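Local coordinates for beta-d-glucoside glucohydrolase (Hypocrea jecorina, PDB 3ZZ1), which probably hydrolyses terminal, non-reducing beta-D-glucosyl residues with release of beta-D-glucose, as a secreted family 3 glycoside hydrolase of cellulose degradation, at residues 245-250 / 278-283; 358-363 / 373-378; 621-626 / 659-664. All blocks are in the same frame, centred on the assembly; numbering follows the deposited sequence.

The three contacts follow one another along the chain and touch nowhere; interactions 1 and 3 lie on opposite sides of the molecule's centre, their own centres about 61 Å apart. Interaction 2 is the most buried, yet strongly polar: two loop segments that both follow strand 348-352 share backbone bonds, a carboxylate and a bridging water. Interaction 1, in the N-terminal family region, is small, with no clear hydrogen bond: an alanine-valine contact flanked by an asparagine, between helix 244-249 and an interhelical linker. In interaction 3, near the surface, strand 613-623 meets the turn joining strands 650-659 and 664-672 of the fibronectin type III-like region, through backbone bonds at the strand's end and an asparagine side chain.

Interaction 1. Residues 245-250 / 278-283; sequences QSANSG and NQVPTS
V280 turns its branched side chain toward the helix of 245-250 and meets A247 with both methyls. CG2 of V280 lies 3.8 Å from A247 CB, and CG1 of V280 is 4.0 Å from the same carbon, so the fork of the valine straddles the alanine methyl. The fork is set by chi1 of 177°, which puts CG1 opposite the backbone N and CG2 beside it. N248, one residue further along the helix, crosses the valine obliquely. Its amide end reaches toward the linker, beside V280 and P281 CD, while the backbone carbonyl of Q279 lies close by.

Three helix ends meet here. Helix 244-249 ends in a Schellman motif at G250, whose phi is positive; the linker leaves helix 269-276 through a second Schellman motif, with N278 as its C-prime residue, and P281 occupies the N-cap position of helix 282-298. V280, in the linker between helices 269-276 and 282-298, also packs on A274 and V244, and A247 touches M288 and W267. From helix 282-298, R284 NH1 donates a hydrogen bond to A247 O, joining that helix to the backbone of 245-250.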
ATOM      1  N   GLN A 245      30.951   5.241  -2.079  1.00 12.28           N
ATOM      2  CA  GLN A 245      29.944   5.918  -2.914  1.00 12.49           C
ATOM      3  C   GLN A 245      28.565   5.986  -2.240  1.00 12.31           C
ATOM      4  O   GLN A 245      27.899   7.030  -2.284  1.00 11.97           O
ATOM      5  CB  GLN A 245      29.826   5.280  -4.307  1.00 12.66           C
ATOM      6  CG  GLN A 245      28.936   6.099  -5.261  1.00 14.08           C
ATOM      7  CD  GLN A 245      28.666   5.424  -6.590  1.00 15.43           C
ATOM      8  OE1 GLN A 245      29.583   4.957  -7.269  1.00 17.24           O
ATOM      9  NE2 GLN A 245      27.396   5.389  -6.983  1.00 16.01           N
ATOM     10  N   SER A 246      28.141   4.880  -1.622  1.00 12.08           N
ATOM     11  CA  SER A 246      26.850   4.837  -0.929  1.00 11.73           C
ATOM     12  C   SER A 246      26.812   5.918   0.158  1.00 11.97           C
ATOM     13  O   SER A 246      25.900   6.759   0.182  1.00 11.91           O
ATOM     14  CB  SER A 246      26.565   3.440  -0.360  1.00 11.77           C
ATOM     15  OG  SER A 246      27.448   3.108   0.705  1.00 10.91           O
ATOM     16  N   ALA A 247      27.829   5.918   1.020  1.00 11.81           N
ATOM     17  CA  ALA A 247      27.987   6.945   2.054  1.00 11.89           C
ATOM     18  C   ALA A 247      27.893   8.373   1.488  1.00 11.81           C
ATOM     19  O   ALA A 247      27.086   9.181   1.959  1.00 11.96           O
ATOM     20  CB  ALA A 247      29.310   6.743   2.802  1.00 12.02           C
ATOM     21  N   ASN A 248      28.693   8.668   0.465  1.00 11.76           N
ATOM     22  CA  ASN A 248      28.746  10.021  -0.106  1.00 11.92           C
ATOM     23  C   ASN A 248      27.518  10.426  -0.931  1.00 12.06           C
ATOM     24  O   ASN A 248      27.276  11.611  -1.150  1.00 11.90           O
ATOM     25  CB  ASN A 248      30.038  10.226  -0.910  1.00 11.80           C
ATOM     26  CG  ASN A 248      31.289  10.135  -0.045  1.00 11.51           C
ATOM     27  OD1 ASN A 248      32.350   9.708  -0.512  1.00 11.88           O
ATOM     28  ND2 ASN A 248      31.169  10.526   1.219  1.00  9.75           N
ATOM     29  N   SER A 249      26.740   9.444  -1.374  1.00 12.31           N
ATOM     30  CA  SER A 249      25.516   9.722  -2.124  1.00 12.40           C
ATOM     31  C   SER A 249      24.345  10.119  -1.224  1.00 12.46           C
ATOM     32  O   SER A 249      23.360  10.684  -1.700  1.00 12.86           O
ATOM     33  CB  SER A 249      25.132   8.528  -2.996  1.00 12.27           C
ATOM     34  OG  SER A 249      26.048   8.378  -4.062  1.00 12.49           O
ATOM     35  N   GLY A 250      24.453   9.820   0.069  1.00 12.46           N
ATOM     36  CA  GLY A 250      23.399  10.141   1.022  1.00 12.19           C
ATOM     37  C   GLY A 250      22.798   8.970   1.782  1.00 12.36           C
ATOM     38  O   GLY A 250      21.790   9.139   2.475  1.00 12.43           O
ATOM     39  N   ASN A 278      40.250   9.038   4.591  1.00 16.75           N
ATOM     40  CA  ASN A 278      39.705  10.260   3.980  1.00 16.69           C
ATOM     41  C   ASN A 278      38.886  10.053   2.698  1.00 16.64           C
ATOM     42  O   ASN A 278      38.805  10.946   1.857  1.00 16.64           O
ATOM     43  CB  ASN A 278      40.827  11.291   3.749  1.00 16.79           C
ATOM     44  CG  ASN A 278      41.673  11.529   4.992  1.00 16.54           C
ATOM     45  OD1 ASN A 278      42.903  11.420   4.951  1.00 17.26           O
ATOM     46  ND2 ASN A 278      41.022  11.844   6.101  1.00 15.79           N
ATOM     47  N   GLN A 279      38.286   8.872   2.555  1.00 16.64           N
ATOM     48  CA  GLN A 279      37.410   8.577   1.417  1.00 16.68           C
ATOM     49  C   GLN A 279      35.973   9.025   1.668  1.00 16.33           C
ATOM     50  O   GLN A 279      35.261   9.398   0.734  1.00 16.43           O
ATOM     51  CB  GLN A 279      37.466   7.092   1.050  1.00 16.84           C
ATOM     52  CG  GLN A 279      38.804   6.658   0.468  1.00 17.53           C
ATOM     53  CD  GLN A 279      39.320   7.627  -0.580  1.00 18.03           C
ATOM     54  OE1 GLN A 279      40.235   8.414  -0.321  1.00 19.50           O
ATOM     55  NE2 GLN A 279      38.728   7.589  -1.761  1.00 18.42           N
ATOM     56  N   VAL A 280      35.561   8.987   2.933  1.00 16.02           N
ATOM     57  CA  VAL A 280      34.292   9.562   3.364  1.00 15.60           C
ATOM     58  C   VAL A 280      34.582  10.617   4.428  1.00 15.57           C
ATOM     59  O   VAL A 280      35.165  10.300   5.470  1.00 15.47           O
ATOM     60  CB  VAL A 280      33.319   8.490   3.929  1.00 15.59           C
ATOM     61  CG1 VAL A 280      32.035   9.136   4.441  1.00 14.81           C
ATOM     62  CG2 VAL A 280      32.996   7.443   2.869  1.00 15.42           C
ATOM     63  N   PRO A 281      34.185  11.877   4.170  1.00 15.43           N
ATOM     64  CA  PRO A 281      34.397  12.932   5.157  1.00 15.55           C
ATOM     65  C   PRO A 281      33.615  12.661   6.441  1.00 15.55           C
ATOM     66  O   PRO A 281      32.527  12.069   6.396  1.00 15.66           O
ATOM     67  CB  PRO A 281      33.863  14.187   4.458  1.00 15.61           C
ATOM     68  CG  PRO A 281      32.914  13.677   3.420  1.00 15.65           C
ATOM     69  CD  PRO A 281      33.502  12.377   2.964  1.00 15.51           C
ATOM     70  N   THR A 282      34.179  13.071   7.574  1.00 15.22           N
ATOM     71  CA  THR A 282      33.520  12.917   8.866  1.00 15.03           C
ATOM     72  C   THR A 282      32.172  13.640   8.896  1.00 14.52           C
ATOM     73  O   THR A 282      31.229  13.172   9.536  1.00 14.47           O
ATOM     74  CB  THR A 282      34.394  13.450  10.005  1.00 15.16           C
ATOM     75  OG1 THR A 282      34.894  14.742   9.646  1.00 16.32           O
ATOM     76  CG2 THR A 282      35.558  12.520  10.268  1.00 15.03           C
ATOM     77  N   SER A 283      32.089  14.771   8.196  1.00 14.01           N
ATOM     78  CA  SER A 283      30.849  15.546   8.104  1.00 13.49           C
ATOM     79  C   SER A 283      29.684  14.707   7.577  1.00 13.13           C
ATOM     80  O   SER A 283      28.557  14.846   8.045  1.00 12.98           O
ATOM     81  CB  SER A 283      31.048  16.774   7.214  1.00 13.62           C
ATOM     82  OG  SER A 283      31.361  16.387   5.884  1.00 13.63           O
TER

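Interaction 2. Residues 358-363 / 373-378; sequences IGNHAR and CDDGAL
The backbones of 358-363 and 373-378 come closest where two glycines pass, with the CA atoms of G359 and G376 3.9 Å apart, and H361 N donates to D375 O. G359 CA also makes a CA-H...O contact with D375 O at 3.3 Å. D375 has CG opposite its backbone N (chi1 -173°), which carries the carboxylate across to the start of 360-363, whose backbone angles are helical. There D375 OD2 accepts from N360 N at 2.8 Å through its anti lone pair, with a nearly straight N-H...O angle of 173°. The N360 amide lies obliquely beside the carboxylate, their planes 32° apart. R363 NH2 donates to N360 OD1 at 3.2 Å from above the amide carbonyl plane; its charge is near D375, but no N-H points at OD2.

H361 reaches across to 373-378. L378 CD1 sits over one face of the H361 ring, a CH-pi contact 4.1 Å from the centroid, and ND1 of H361 makes a weak bond to A377 O. Beyond them, Y389 meets the ring with its plane steeply inclined, and M380 O receives a weak bond from NE2. C373 SG, in its disulfide with C368, lies 3.7 Å from H361 CA.

Water 1 is held by four bonds: it accepts from G359 N and A362 N and donates to D375 O and A377 O. One water thus joins backbone N-H and C=O groups of both segments. With the disulfide tying in C373, this part of the C-terminal family region is joined mainly by backbone polarity, and the nearby guanidinium of R363 would probably favour the ionised form of D375.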
ATOM      1  N   ILE A 358      -9.879 -23.494   5.919  1.00 14.95           N
ATOM      2  CA  ILE A 358      -8.549 -23.371   6.519  1.00 14.88           C
ATOM      3  C   ILE A 358      -7.560 -24.302   5.807  1.00 15.14           C
ATOM      4  O   ILE A 358      -7.832 -25.492   5.633  1.00 15.17           O
ATOM      5  CB  ILE A 358      -8.580 -23.704   8.041  1.00 14.93           C
ATOM      6  CG1 ILE A 358      -9.417 -22.680   8.829  1.00 14.53           C
ATOM      7  CG2 ILE A 358      -7.165 -23.824   8.616  1.00 14.48           C
ATOM      8  CD1 ILE A 358      -8.834 -21.273   8.885  1.00 12.84           C
ATOM      9  N   GLY A 359      -6.425 -23.743   5.391  1.00 15.06           N
ATOM     10  CA  GLY A 359      -5.346 -24.514   4.788  1.00 15.18           C
ATOM     11  C   GLY A 359      -4.012 -24.155   5.417  1.00 15.42           C
ATOM     12  O   GLY A 359      -3.971 -23.557   6.494  1.00 15.18           O
ATOM     13  N   ASN A 360      -2.924 -24.512   4.738  1.00 15.72           N
ATOM     14  CA  ASN A 360      -1.572 -24.274   5.249  1.00 16.21           C
ATOM     15  C   ASN A 360      -1.203 -22.791   5.330  1.00 16.37           C
ATOM     16  O   ASN A 360      -0.338 -22.404   6.111  1.00 16.37           O
ATOM     17  CB  ASN A 360      -0.536 -25.040   4.419  1.00 16.29           C
ATOM     18  CG  ASN A 360      -0.521 -26.534   4.719  1.00 16.81           C
ATOM     19  OD1 ASN A 360      -0.844 -26.974   5.826  1.00 17.97           O
ATOM     20  ND2 ASN A 360      -0.130 -27.321   3.728  1.00 17.09           N
ATOM     21  N   HIS A 361      -1.871 -21.972   4.521  1.00 16.78           N
ATOM     22  CA  HIS A 361      -1.693 -20.523   4.551  1.00 17.26           C
ATOM     23  C   HIS A 361      -2.194 -19.923   5.870  1.00 17.79           C
ATOM     24  O   HIS A 361      -1.473 -19.178   6.539  1.00 17.62           O
ATOM     25  CB  HIS A 361      -2.409 -19.874   3.364  1.00 17.09           C
ATOM     26  CG  HIS A 361      -2.267 -18.387   3.319  1.00 16.75           C
ATOM     27  ND1 HIS A 361      -3.228 -17.533   3.815  1.00 16.67           N
ATOM     28  CD2 HIS A 361      -1.267 -17.603   2.857  1.00 15.62           C
ATOM     29  CE1 HIS A 361      -2.827 -16.286   3.655  1.00 16.37           C
ATOM     30  NE2 HIS A 361      -1.641 -16.301   3.074  1.00 16.46           N
ATOM     31  N   ALA A 362      -3.425 -20.272   6.240  1.00 18.38           N
ATOM     32  CA  ALA A 362      -4.046 -19.786   7.471  1.00 18.92           C
ATOM     33  C   ALA A 362      -3.388 -20.344   8.738  1.00 19.36           C
ATOM     34  O   ALA A 362      -3.386 -19.682   9.779  1.00 19.27           O
ATOM     35  CB  ALA A 362      -5.532 -20.110   7.462  1.00 18.86           C
ATOM     36  N   ARG A 363      -2.818 -21.546   8.630  1.00 20.01           N
ATOM     37  CA  ARG A 363      -2.288 -22.296   9.781  1.00 20.65           C
ATOM     38  C   ARG A 363      -0.868 -21.934  10.254  1.00 21.04           C
ATOM     39  O   ARG A 363      -0.426 -22.419  11.306  1.00 21.22           O
ATOM     40  CB  ARG A 363      -2.378 -23.809   9.520  1.00 20.79           C
ATOM     41  CG  ARG A 363      -3.793 -24.373   9.609  1.00 21.56           C
ATOM     42  CD  ARG A 363      -3.818 -25.905   9.580  1.00 24.16           C
ATOM     43  NE  ARG A 363      -3.491 -26.453   8.263  1.00 25.00           N
ATOM     44  CZ  ARG A 363      -4.338 -27.118   7.478  1.00 25.52           C
ATOM     45  NH1 ARG A 363      -5.587 -27.344   7.862  1.00 24.84           N
ATOM     46  NH2 ARG A 363      -3.926 -27.564   6.293  1.00 25.66           N
ATOM     47  N   CYS A 373       2.610 -19.630   0.096  1.00 15.10           N
ATOM     48  CA  CYS A 373       1.664 -20.633  -0.397  1.00 15.34           C
ATOM     49  C   CYS A 373       0.268 -20.036  -0.509  1.00 14.93           C
ATOM     50  O   CYS A 373      -0.093 -19.109   0.229  1.00 14.88           O
ATOM     51  CB  CYS A 373       1.639 -21.891   0.488  1.00 15.41           C
ATOM     52  SG  CYS A 373       0.674 -21.758   2.022  1.00 17.75           S
ATOM     53  N   ASP A 374      -0.495 -20.562  -1.461  1.00 14.48           N
ATOM     54  CA  ASP A 374      -1.904 -20.242  -1.601  1.00 14.10           C
ATOM     55  C   ASP A 374      -2.690 -21.524  -1.337  1.00 13.76           C
ATOM     56  O   ASP A 374      -3.272 -22.118  -2.245  1.00 13.98           O
ATOM     57  CB  ASP A 374      -2.197 -19.678  -2.998  1.00 14.08           C
ATOM     58  CG  ASP A 374      -3.630 -19.197  -3.150  1.00 14.26           C
ATOM     59  OD1 ASP A 374      -4.315 -18.994  -2.126  1.00 15.13           O
ATOM     60  OD2 ASP A 374      -4.076 -19.023  -4.301  1.00 15.02           O
ATOM     61  N   ASP A 375      -2.680 -21.958  -0.083  1.00 13.30           N
ATOM     62  CA  ASP A 375      -3.324 -23.212   0.291  1.00 12.91           C
ATOM     63  C   ASP A 375      -4.470 -22.952   1.259  1.00 12.58           C
ATOM     64  O   ASP A 375      -4.254 -22.538   2.398  1.00 12.45           O
ATOM     65  CB  ASP A 375      -2.308 -24.179   0.899  1.00 12.90           C
ATOM     66  CG  ASP A 375      -2.894 -25.554   1.153  1.00 13.49           C
ATOM     67  OD1 ASP A 375      -3.180 -26.281   0.173  1.00 13.95           O
ATOM     68  OD2 ASP A 375      -3.068 -25.903   2.336  1.00 14.25           O
ATOM     69  N   GLY A 376      -5.689 -23.201   0.796  1.00 12.20           N
ATOM     70  CA  GLY A 376      -6.875 -22.851   1.556  1.00 11.97           C
ATOM     71  C   GLY A 376      -7.084 -21.350   1.494  1.00 11.84           C
ATOM     72  O   GLY A 376      -6.516 -20.679   0.629  1.00 11.66           O
ATOM     73  N   ALA A 377      -7.883 -20.823   2.419  1.00 11.53           N
ATOM     74  CA  ALA A 377      -8.210 -19.400   2.436  1.00 11.56           C
ATOM     75  C   ALA A 377      -6.956 -18.524   2.414  1.00 11.66           C
ATOM     76  O   ALA A 377      -5.977 -18.795   3.129  1.00 11.53           O
ATOM     77  CB  ALA A 377      -9.084 -19.065   3.630  1.00 11.33           C
ATOM     78  N   LEU A 378      -7.015 -17.486   1.577  1.00 11.66           N
ATOM     79  CA  LEU A 378      -5.933 -16.526   1.368  1.00 11.54           C
ATOM     80  C   LEU A 378      -6.214 -15.199   2.085  1.00 11.34           C
ATOM     81  O   LEU A 378      -7.305 -14.644   1.972  1.00 11.33           O
ATOM     82  CB  LEU A 378      -5.762 -16.275  -0.138  1.00 11.41           C
ATOM     83  CG  LEU A 378      -4.632 -15.349  -0.603  1.00 11.66           C
ATOM     84  CD1 LEU A 378      -3.257 -15.985  -0.395  1.00 11.63           C
ATOM     85  CD2 LEU A 378      -4.833 -14.975  -2.056  1.00 11.80           C
TER
HETATM   86  O   HOH W   1      -5.342 -21.237   4.412  1.00 13.16           O

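Interaction 3. Residues 621-626 / 659-664; sequences IANSGQ and LTPGQS
N623 carries the contact, gripping the turn through both its backbone and its side chain. N623 N donates to Q663 O at 3.1 Å, and N623 O accepts from G662 N at 2.9 Å. With CG opposite the backbone N (chi1 176°), the amide reaches toward the L659-T660 backbone: ND2 of N623 donates to L659 O at 2.8 Å, the oxygen in the amide plane but the donor well above the carbonyl plane. ND2 also bonds V627 O, while N623 OD1 accepts from G625 N, an Asx turn that folds the chain beyond the strand, and from T580 OG1.

Beside it, A622 and S664 form an antiparallel non-hydrogen-bonded pair, reinforced by CA-H...O contacts in both directions. I621 and L659 cross at about a right angle, CG2 of I621 lying 3.7 Å from L659 CD1. At the far end, the P661 ring puts CG 3.3 Å from Q626 O.

The turn itself, type II from T660 to Q663 with G662 at positive phi, is braced by Q663 OE1, which takes T660 N and T660 OG1 from opposite faces of its plane.

It crosses between the two sheets of the fibronectin type III-like domain, a beta sandwich, connecting strand 650-659 of one to strand 664-672 of the other, where 664-672 pairs with 613-623. F582 of strand 582-591 touches I621, N623 and L659, and strand 629-638 meets I621 through E631 and A633.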
ATOM      1  N   ILE A 621     -24.220  14.388  -1.397  1.00 14.40           N
ATOM      2  CA  ILE A 621     -24.524  13.004  -1.725  1.00 14.01           C
ATOM      3  C   ILE A 621     -25.718  12.543  -0.899  1.00 13.78           C
ATOM      4  O   ILE A 621     -25.701  12.637   0.332  1.00 13.79           O
ATOM      5  CB  ILE A 621     -23.318  12.072  -1.483  1.00 13.94           C
ATOM      6  CG1 ILE A 621     -22.087  12.587  -2.234  1.00 14.07           C
ATOM      7  CG2 ILE A 621     -23.641  10.646  -1.919  1.00 13.52           C
ATOM      8  CD1 ILE A 621     -20.795  12.170  -1.607  1.00 15.79           C
ATOM      9  N   ALA A 622     -26.744  12.053  -1.590  1.00 13.32           N
ATOM     10  CA  ALA A 622     -27.934  11.509  -0.950  1.00 13.14           C
ATOM     11  C   ALA A 622     -28.103  10.037  -1.294  1.00 12.99           C
ATOM     12  O   ALA A 622     -27.852   9.623  -2.430  1.00 12.73           O
ATOM     13  CB  ALA A 622     -29.181  12.303  -1.359  1.00 13.14           C
ATOM     14  N   ASN A 623     -28.510   9.252  -0.300  1.00 12.91           N
ATOM     15  CA  ASN A 623     -28.875   7.856  -0.512  1.00 13.25           C
ATOM     16  C   ASN A 623     -30.311   7.814  -1.021  1.00 13.47           C
ATOM     17  O   ASN A 623     -31.257   8.028  -0.258  1.00 13.54           O
ATOM     18  CB  ASN A 623     -28.706   7.055   0.787  1.00 12.83           C
ATOM     19  CG  ASN A 623     -29.152   5.594   0.667  1.00 13.13           C
ATOM     20  OD1 ASN A 623     -29.810   5.188  -0.299  1.00 14.07           O
ATOM     21  ND2 ASN A 623     -28.795   4.797   1.670  1.00 11.83           N
ATOM     22  N   SER A 624     -30.459   7.556  -2.319  1.00 13.88           N
ATOM     23  CA  SER A 624     -31.771   7.547  -2.970  1.00 14.26           C
ATOM     24  C   SER A 624     -32.393   6.154  -3.050  1.00 14.57           C
ATOM     25  O   SER A 624     -33.509   5.997  -3.555  1.00 14.76           O
ATOM     26  CB  SER A 624     -31.671   8.149  -4.370  1.00 14.37           C
ATOM     27  OG  SER A 624     -30.750   7.425  -5.168  1.00 14.58           O
ATOM     28  N   GLY A 625     -31.675   5.151  -2.551  1.00 14.71           N
ATOM     29  CA  GLY A 625     -32.132   3.764  -2.632  1.00 15.09           C
ATOM     30  C   GLY A 625     -32.867   3.274  -1.402  1.00 15.29           C
ATOM     31  O   GLY A 625     -33.382   4.070  -0.611  1.00 15.28           O
ATOM     32  N   GLN A 626     -32.892   1.955  -1.232  1.00 15.58           N
ATOM     33  CA  GLN A 626     -33.749   1.313  -0.236  1.00 15.96           C
ATOM     34  C   GLN A 626     -33.082   1.020   1.100  1.00 15.62           C
ATOM     35  O   GLN A 626     -33.767   0.918   2.114  1.00 15.62           O
ATOM     36  CB  GLN A 626     -34.316   0.001  -0.783  1.00 16.23           C
ATOM     37  CG  GLN A 626     -34.900   0.082  -2.172  1.00 17.79           C
ATOM     38  CD  GLN A 626     -35.130  -1.288  -2.763  1.00 19.36           C
ATOM     39  OE1 GLN A 626     -34.351  -1.749  -3.599  1.00 19.38           O
ATOM     40  NE2 GLN A 626     -36.188  -1.961  -2.317  1.00 20.13           N
ATOM     41  N   LEU A 659     -24.650   6.714   4.562  1.00 12.56           N
ATOM     42  CA  LEU A 659     -25.954   7.339   4.462  1.00 12.88           C
ATOM     43  C   LEU A 659     -27.065   6.299   4.584  1.00 12.77           C
ATOM     44  O   LEU A 659     -27.069   5.299   3.872  1.00 12.80           O
ATOM     45  CB  LEU A 659     -26.088   8.108   3.138  1.00 12.87           C
ATOM     46  CG  LEU A 659     -25.082   9.212   2.778  1.00 13.49           C
ATOM     47  CD1 LEU A 659     -25.035   9.380   1.270  1.00 13.54           C
ATOM     48  CD2 LEU A 659     -25.400  10.542   3.457  1.00 13.13           C
ATOM     49  N   THR A 660     -27.994   6.537   5.506  1.00 12.65           N
ATOM     50  CA  THR A 660     -29.244   5.782   5.559  1.00 12.59           C
ATOM     51  C   THR A 660     -30.162   6.270   4.421  1.00 12.67           C
ATOM     52  O   THR A 660     -29.892   7.320   3.823  1.00 12.64           O
ATOM     53  CB  THR A 660     -29.931   5.935   6.937  1.00 12.63           C
ATOM     54  OG1 THR A 660     -30.168   7.323   7.218  1.00 12.71           O
ATOM     55  CG2 THR A 660     -29.055   5.328   8.039  1.00 12.29           C
ATOM     56  N   PRO A 661     -31.232   5.514   4.094  1.00 12.64           N
ATOM     57  CA  PRO A 661     -32.141   6.007   3.049  1.00 12.76           C
ATOM     58  C   PRO A 661     -32.677   7.427   3.310  1.00 13.04           C
ATOM     59  O   PRO A 661     -33.138   7.729   4.407  1.00 12.87           O
ATOM     60  CB  PRO A 661     -33.275   4.978   3.071  1.00 12.84           C
ATOM     61  CG  PRO A 661     -32.591   3.715   3.488  1.00 12.58           C
ATOM     62  CD  PRO A 661     -31.585   4.145   4.520  1.00 12.45           C
ATOM     63  N   GLY A 662     -32.583   8.291   2.302  1.00 13.43           N
ATOM     64  CA  GLY A 662     -33.059   9.672   2.409  1.00 13.71           C
ATOM     65  C   GLY A 662     -32.097  10.624   3.106  1.00 13.93           C
ATOM     66  O   GLY A 662     -32.372  11.822   3.209  1.00 14.11           O
ATOM     67  N   GLN A 663     -30.979  10.096   3.600  1.00 14.01           N
ATOM     68  CA  GLN A 663     -29.962  10.920   4.245  1.00 14.12           C
ATOM     69  C   GLN A 663     -29.115  11.618   3.193  1.00 14.36           C
ATOM     70  O   GLN A 663     -28.764  11.023   2.176  1.00 14.59           O
ATOM     71  CB  GLN A 663     -29.067  10.087   5.170  1.00 13.94           C
ATOM     72  CG  GLN A 663     -28.168  10.923   6.095  1.00 13.48           C
ATOM     73  CD  GLN A 663     -27.235  10.083   6.968  1.00 13.02           C
ATOM     74  OE1 GLN A 663     -27.414   8.871   7.114  1.00 12.71           O
ATOM     75  NE2 GLN A 663     -26.235  10.733   7.557  1.00 11.45           N
ATOM     76  N   SER A 664     -28.800  12.884   3.451  1.00 14.52           N
ATOM     77  CA  SER A 664     -27.909  13.662   2.606  1.00 14.88           C
ATOM     78  C   SER A 664     -26.659  14.050   3.397  1.00 14.90           C
ATOM     79  O   SER A 664     -26.721  14.250   4.612  1.00 14.77           O
ATOM     80  CB  SER A 664     -28.632  14.911   2.094  1.00 14.99           C
ATOM     81  OG  SER A 664     -27.856  15.582   1.119  1.00 16.16           O
TER